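Local atomic coordinates of glycosyl hydrolase, family 38 (Enterococcus faecalis, PDB entry 5KBP), a protein that probably hydrolyses alpha-mannosidic bonds in carbohydrates and binds metal ions, calcium among them. Residues L40-I43 with E44-E48; I246-A249 with N250-F253. All coordinates share one frame; numbering follows the deposited sequence.

Contact 1. Residues L40-I43 with E44-E48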
ATOM      1  N   LEU A  40      -3.356  22.362  19.515  1.00 46.54           N
ATOM      2  CA  LEU A  40      -4.644  22.475  20.192  1.00 45.49           C
ATOM      3  C   LEU A  40      -4.470  22.794  21.670  1.00 42.73           C
ATOM      4  O   LEU A  40      -5.308  23.489  22.257  1.00 52.69           O
ATOM      5  CB  LEU A  40      -5.446  21.185  20.016  1.00 47.48           C
ATOM      6  CG  LEU A  40      -5.840  20.824  18.583  1.00 48.30           C
ATOM      7  CD1 LEU A  40      -6.637  19.527  18.545  1.00 48.60           C
ATOM      8  CD2 LEU A  40      -6.625  21.957  17.949  1.00 42.71           C
ATOM      9  N   ASP A  41      -3.399  22.293  22.288  1.00 49.14           N
ATOM     10  CA  ASP A  41      -3.110  22.636  23.678  1.00 59.98           C
ATOM     11  C   ASP A  41      -2.904  24.139  23.831  1.00 58.88           C
ATOM     12  O   ASP A  41      -3.453  24.764  24.746  1.00 56.76           O
ATOM     13  CB  ASP A  41      -1.876  21.862  24.151  1.00 74.66           C
ATOM     14  CG  ASP A  41      -1.746  21.823  25.664  1.00 93.25           C
ATOM     15  OD1 ASP A  41      -2.064  22.829  26.332  1.00101.80           O
ATOM     16  OD2 ASP A  41      -1.312  20.775  26.187  1.00 99.90           O
ATOM     17  N   LEU A  42      -2.120  24.737  22.932  1.00 51.01           N
ATOM     18  CA  LEU A  42      -1.872  26.174  22.998  1.00 54.96           C
ATOM     19  C   LEU A  42      -3.118  26.973  22.636  1.00 59.05           C
ATOM     20  O   LEU A  42      -3.369  28.036  23.214  1.00 55.81           O
ATOM     21  CB  LEU A  42      -0.712  26.544  22.073  1.00 46.39           C
ATOM     22  CG  LEU A  42       0.691  26.125  22.514  1.00 47.77           C
ATOM     23  CD1 LEU A  42       1.669  26.240  21.359  1.00 52.80           C
ATOM     24  CD2 LEU A  42       1.144  26.977  23.690  1.00 46.08           C
ATOM     25  N   ILE A  43      -3.908  26.480  21.679  1.00 57.00           N
ATOM     26  CA  ILE A  43      -5.090  27.213  21.237  1.00 50.41           C
ATOM     27  C   ILE A  43      -6.137  27.267  22.343  1.00 61.08           C
ATOM     28  O   ILE A  43      -6.813  28.287  22.531  1.00 67.43           O
ATOM     29  CB  ILE A  43      -5.650  26.581  19.948  1.00 50.28           C
ATOM     30  CG1 ILE A  43      -4.739  26.899  18.761  1.00 48.09           C
ATOM     31  CG2 ILE A  43      -7.071  27.052  19.680  1.00 61.11           C
ATOM     32  CD1 ILE A  43      -5.218  26.317  17.448  1.00 53.31           C
ATOM     33  N   GLU A  44      -6.276  26.185  23.104  1.00 64.47           N
ATOM     34  CA  GLU A  44      -7.310  26.083  24.123  1.00 72.31           C
ATOM     35  C   GLU A  44      -6.899  26.663  25.471  1.00 76.01           C
ATOM     36  O   GLU A  44      -7.752  26.781  26.358  1.00 86.43           O
ATOM     37  CB  GLU A  44      -7.718  24.618  24.308  1.00 73.74           C
ATOM     38  CG  GLU A  44      -8.356  23.997  23.076  1.00 77.17           C
ATOM     39  CD  GLU A  44      -8.299  22.482  23.089  1.00 77.40           C
ATOM     40  OE1 GLU A  44      -8.695  21.864  22.079  1.00 72.46           O
ATOM     41  OE2 GLU A  44      -7.853  21.909  24.105  1.00 73.87           O
ATOM     42  N   ASN A  45      -5.639  27.028  25.650  1.00 67.56           N
ATOM     43  CA  ASN A  45      -5.186  27.439  26.977  1.00 70.76           C
ATOM     44  C   ASN A  45      -4.466  28.779  26.994  1.00 74.49           C
ATOM     45  O   ASN A  45      -4.646  29.550  27.939  1.00 78.42           O
ATOM     46  CB  ASN A  45      -4.271  26.358  27.571  1.00 70.72           C
ATOM     47  CG  ASN A  45      -4.937  24.997  27.637  1.00 76.93           C
ATOM     48  OD1 ASN A  45      -6.140  24.892  27.884  1.00 77.86           O
ATOM     49  ND2 ASN A  45      -4.158  23.946  27.414  1.00 81.20           N
ATOM     50  N   ASP A  46      -3.650  29.074  25.981  1.00 70.60           N
ATOM     51  CA  ASP A  46      -2.823  30.272  25.985  1.00 60.75           C
ATOM     52  C   ASP A  46      -3.619  31.446  25.422  1.00 59.37           C
ATOM     53  O   ASP A  46      -3.919  31.447  24.218  1.00 64.22           O
ATOM     54  CB  ASP A  46      -1.556  30.047  25.175  1.00 59.59           C
ATOM     55  CG  ASP A  46      -0.569  31.191  25.295  1.00 68.16           C
ATOM     56  OD1 ASP A  46      -0.739  32.041  26.196  1.00 68.93           O
ATOM     57  OD2 ASP A  46       0.386  31.232  24.492  1.00 68.71           O
ATOM     58  N   PRO A  47      -3.965  32.452  26.228  1.00 59.50           N
ATOM     59  CA  PRO A  47      -4.810  33.548  25.722  1.00 59.72           C
ATOM     60  C   PRO A  47      -4.106  34.468  24.744  1.00 65.88           C
ATOM     61  O   PRO A  47      -4.785  35.240  24.054  1.00 66.96           O
ATOM     62  CB  PRO A  47      -5.206  34.310  26.998  1.00 53.52           C
ATOM     63  CG  PRO A  47      -4.827  33.409  28.141  1.00 61.71           C
ATOM     64  CD  PRO A  47      -3.670  32.603  27.660  1.00 52.51           C
ATOM     65  N   GLU A  48      -2.779  34.422  24.663  1.00 65.58           N
ATOM     66  CA  GLU A  48      -2.038  35.265  23.739  1.00 65.54           C
ATOM     67  C   GLU A  48      -1.662  34.548  22.452  1.00 51.34           C
ATOM     68  O   GLU A  48      -1.143  35.189  21.533  1.00 55.85           O
ATOM     69  CB  GLU A  48      -0.771  35.802  24.415  1.00 76.19           C
ATOM     70  CG  GLU A  48      -1.028  36.504  25.739  1.00 89.66           C
ATOM     71  CD  GLU A  48      -1.837  37.776  25.581  1.00102.44           C
ATOM     72  OE1 GLU A  48      -1.796  38.381  24.489  1.00103.78           O
ATOM     73  OE2 GLU A  48      -2.519  38.170  26.551  1.00109.35           O
TER
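The backbone N of E44 bonds to O of L40 at 3.0 Å, and N of D46 bonds to O of L42, also at 3.0 Å. Both are i to i+4 bonds. The O of L42 also takes a second, weak bond from N of N45 at 3.5 Å, so this one oxygen takes two donors, one of them weakly.

One side-chain bond joins the same turn. ND2 of N45 reaches OD1 of D41 at 2.6 Å, but the N-H is poorly aimed and the bond is weak. The amide and carboxylate planes stand nearly perpendicular, 84° apart. CG of N45 lies beside its own backbone N (chi1 -56°), which turns the amide back over O of D41. OD2 of D46 bonds to OG1 of T243.

The E44 side chain is extended beyond CG and runs back past O of L40. Its CG comes within 3.2 Å of that oxygen, and OE1 passes CB of L40. CB of D46 lies 3.3 Å from O of L42. Farther out, L40 packs on V75 and A78 of helix 72-80, and L42 and I43 both touch F49.

This is the C-terminal end of helix 25-45 in the family 38 N-terminal domain, where helical bonding weakens and the chain passes into a loop.

Contact 2. Residues I246-A249 with N250-F253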
ATOM      1  N   ILE A 246       7.568  36.506  22.492  1.00 53.48           N
ATOM      2  CA  ILE A 246       7.072  37.686  21.791  1.00 45.77           C
ATOM      3  C   ILE A 246       6.935  38.863  22.748  1.00 49.57           C
ATOM      4  O   ILE A 246       7.250  40.006  22.397  1.00 55.55           O
ATOM      5  CB  ILE A 246       5.745  37.359  21.083  1.00 48.75           C
ATOM      6  CG1 ILE A 246       5.990  36.384  19.928  1.00 44.04           C
ATOM      7  CG2 ILE A 246       5.069  38.625  20.581  1.00 39.05           C
ATOM      8  CD1 ILE A 246       4.740  35.985  19.186  1.00 36.35           C
ATOM      9  N   ALA A 247       6.469  38.606  23.974  1.00 50.57           N
ATOM     10  CA  ALA A 247       6.371  39.675  24.964  1.00 50.26           C
ATOM     11  C   ALA A 247       7.749  40.195  25.354  1.00 49.48           C
ATOM     12  O   ALA A 247       7.922  41.397  25.587  1.00 55.18           O
ATOM     13  CB  ALA A 247       5.613  39.184  26.196  1.00 45.08           C
ATOM     14  N   LEU A 248       8.740  39.304  25.436  1.00 43.60           N
ATOM     15  CA  LEU A 248      10.104  39.741  25.715  1.00 54.45           C
ATOM     16  C   LEU A 248      10.639  40.627  24.598  1.00 58.96           C
ATOM     17  O   LEU A 248      11.347  41.608  24.858  1.00 55.32           O
ATOM     18  CB  LEU A 248      11.013  38.528  25.917  1.00 40.57           C
ATOM     19  CG  LEU A 248      12.513  38.805  26.033  1.00 47.75           C
ATOM     20  CD1 LEU A 248      12.826  39.585  27.305  1.00 42.02           C
ATOM     21  CD2 LEU A 248      13.311  37.510  25.967  1.00 44.71           C
ATOM     22  N   ALA A 249      10.306  40.301  23.346  1.00 40.23           N
ATOM     23  CA  ALA A 249      10.784  41.099  22.223  1.00 44.97           C
ATOM     24  C   ALA A 249      10.196  42.504  22.253  1.00 48.71           C
ATOM     25  O   ALA A 249      10.909  43.486  22.010  1.00 59.60           O
ATOM     26  CB  ALA A 249      10.451  40.401  20.903  1.00 45.40           C
ATOM     27  N   ASN A 250       8.898  42.624  22.547  1.00 43.38           N
ATOM     28  CA  ASN A 250       8.295  43.944  22.698  1.00 47.42           C
ATOM     29  C   ASN A 250       8.922  44.713  23.852  1.00 60.50           C
ATOM     30  O   ASN A 250       9.002  45.946  23.808  1.00 62.13           O
ATOM     31  CB  ASN A 250       6.785  43.815  22.909  1.00 46.82           C
ATOM     32  CG  ASN A 250       6.047  43.436  21.641  1.00 57.94           C
ATOM     33  OD1 ASN A 250       6.259  44.031  20.585  1.00 56.21           O
ATOM     34  ND2 ASN A 250       5.175  42.440  21.738  1.00 59.50           N
ATOM     35  N   GLU A 251       9.375  44.002  24.886  1.00 61.38           N
ATOM     36  CA  GLU A 251      10.000  44.661  26.027  1.00 63.29           C
ATOM     37  C   GLU A 251      11.405  45.146  25.687  1.00 59.90           C
ATOM     38  O   GLU A 251      11.823  46.218  26.139  1.00 51.92           O
ATOM     39  CB  GLU A 251      10.032  43.699  27.216  1.00 68.29           C
ATOM     40  CG  GLU A 251      10.938  44.120  28.357  1.00 83.11           C
ATOM     41  CD  GLU A 251      11.181  42.994  29.341  1.00 93.34           C
ATOM     42  OE1 GLU A 251      10.593  41.907  29.157  1.00 93.48           O
ATOM     43  OE2 GLU A 251      11.963  43.190  30.295  1.00 98.20           O
ATOM     44  N   LEU A 252      12.140  44.381  24.877  1.00 56.28           N
ATOM     45  CA  LEU A 252      13.541  44.702  24.620  1.00 56.37           C
ATOM     46  C   LEU A 252      13.706  45.733  23.509  1.00 64.18           C
ATOM     47  O   LEU A 252      14.605  46.577  23.578  1.00 75.87           O
ATOM     48  CB  LEU A 252      14.318  43.431  24.279  1.00 56.12           C
ATOM     49  CG  LEU A 252      14.431  42.387  25.391  1.00 62.62           C
ATOM     50  CD1 LEU A 252      15.490  41.345  25.058  1.00 63.25           C
ATOM     51  CD2 LEU A 252      14.726  43.055  26.725  1.00 61.28           C
ATOM     52  N   PHE A 253      12.866  45.686  22.476  1.00 57.95           N
ATOM     53  CA  PHE A 253      13.061  46.542  21.310  1.00 64.73           C
ATOM     54  C   PHE A 253      11.933  47.557  21.185  1.00 66.90           C
ATOM     55  O   PHE A 253      10.856  47.232  20.662  1.00 72.63           O
ATOM     56  CB  PHE A 253      13.172  45.694  20.040  1.00 58.53           C
ATOM     57  CG  PHE A 253      14.390  44.815  20.016  1.00 58.16           C
ATOM     58  CD1 PHE A 253      15.590  45.288  19.511  1.00 60.04           C
ATOM     59  CD2 PHE A 253      14.342  43.525  20.519  1.00 55.57           C
ATOM     60  CE1 PHE A 253      16.716  44.487  19.497  1.00 62.25           C
ATOM     61  CE2 PHE A 253      15.465  42.719  20.507  1.00 56.30           C
ATOM     62  CZ  PHE A 253      16.652  43.201  19.994  1.00 62.40           C
TER
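N of N250, E251, L252 and F253 bond to O of I246, A247, L248 and A249 respectively, an unbroken i to i+4 series. The bond from F253 N to A249 O measures 3.0 Å. A249 O also receives a weak bond from N of L252 at 3.2 Å.

The apolar contact is between leucines, whose side chains cross at a slant. CD1 of L248 lies 3.8 Å from CG of L252. CG of L248 is anti to its backbone N (chi1 172°), which brings its end back to the next turn, though the side chain sets off away from it. Both leucines also pack on helix 204-219. A separate methyl-to-carboxylate contact puts CD1 of L248 3.7 Å from OE1 of E251.

N250 lies alongside I246, both side chains pointing the same way, with ND2 4.0 Å from CG2 of I246.

The F253 ring presents its edge to A249 O, which lies in the ring plane, 3.7 Å from CD2. F253 is the first residue to leave helical geometry. F253 and Y256 are calcium-binding residues seen in this protein; no calcium is bound to this chain.

A249 O thus takes the last i to i+4 bond of the helix, while OD1 of N250 bonds to the backbone N of F258 and ties the helix to strand 256-260.

Overall arrangement
Both contacts are C-terminal turns of helices in the N-terminal family 38 domain, helix 25-45 for contact 1 and helix 242-252 for contact 2. Their centres lie 20 Å apart, and the nearest atoms, about 6 Å apart, do not touch. The bond between D46 and T243 still links contact 1 to the start of helix 242-252. Contact 1 is at the surface, and its side-chain pairing is polar and weak. Contact 2 is partly buried, with leucine packing and regular helical bonds through its last turn. Contact 1 lies away from the annotated sites, whereas contact 2 includes a calcium-site residue.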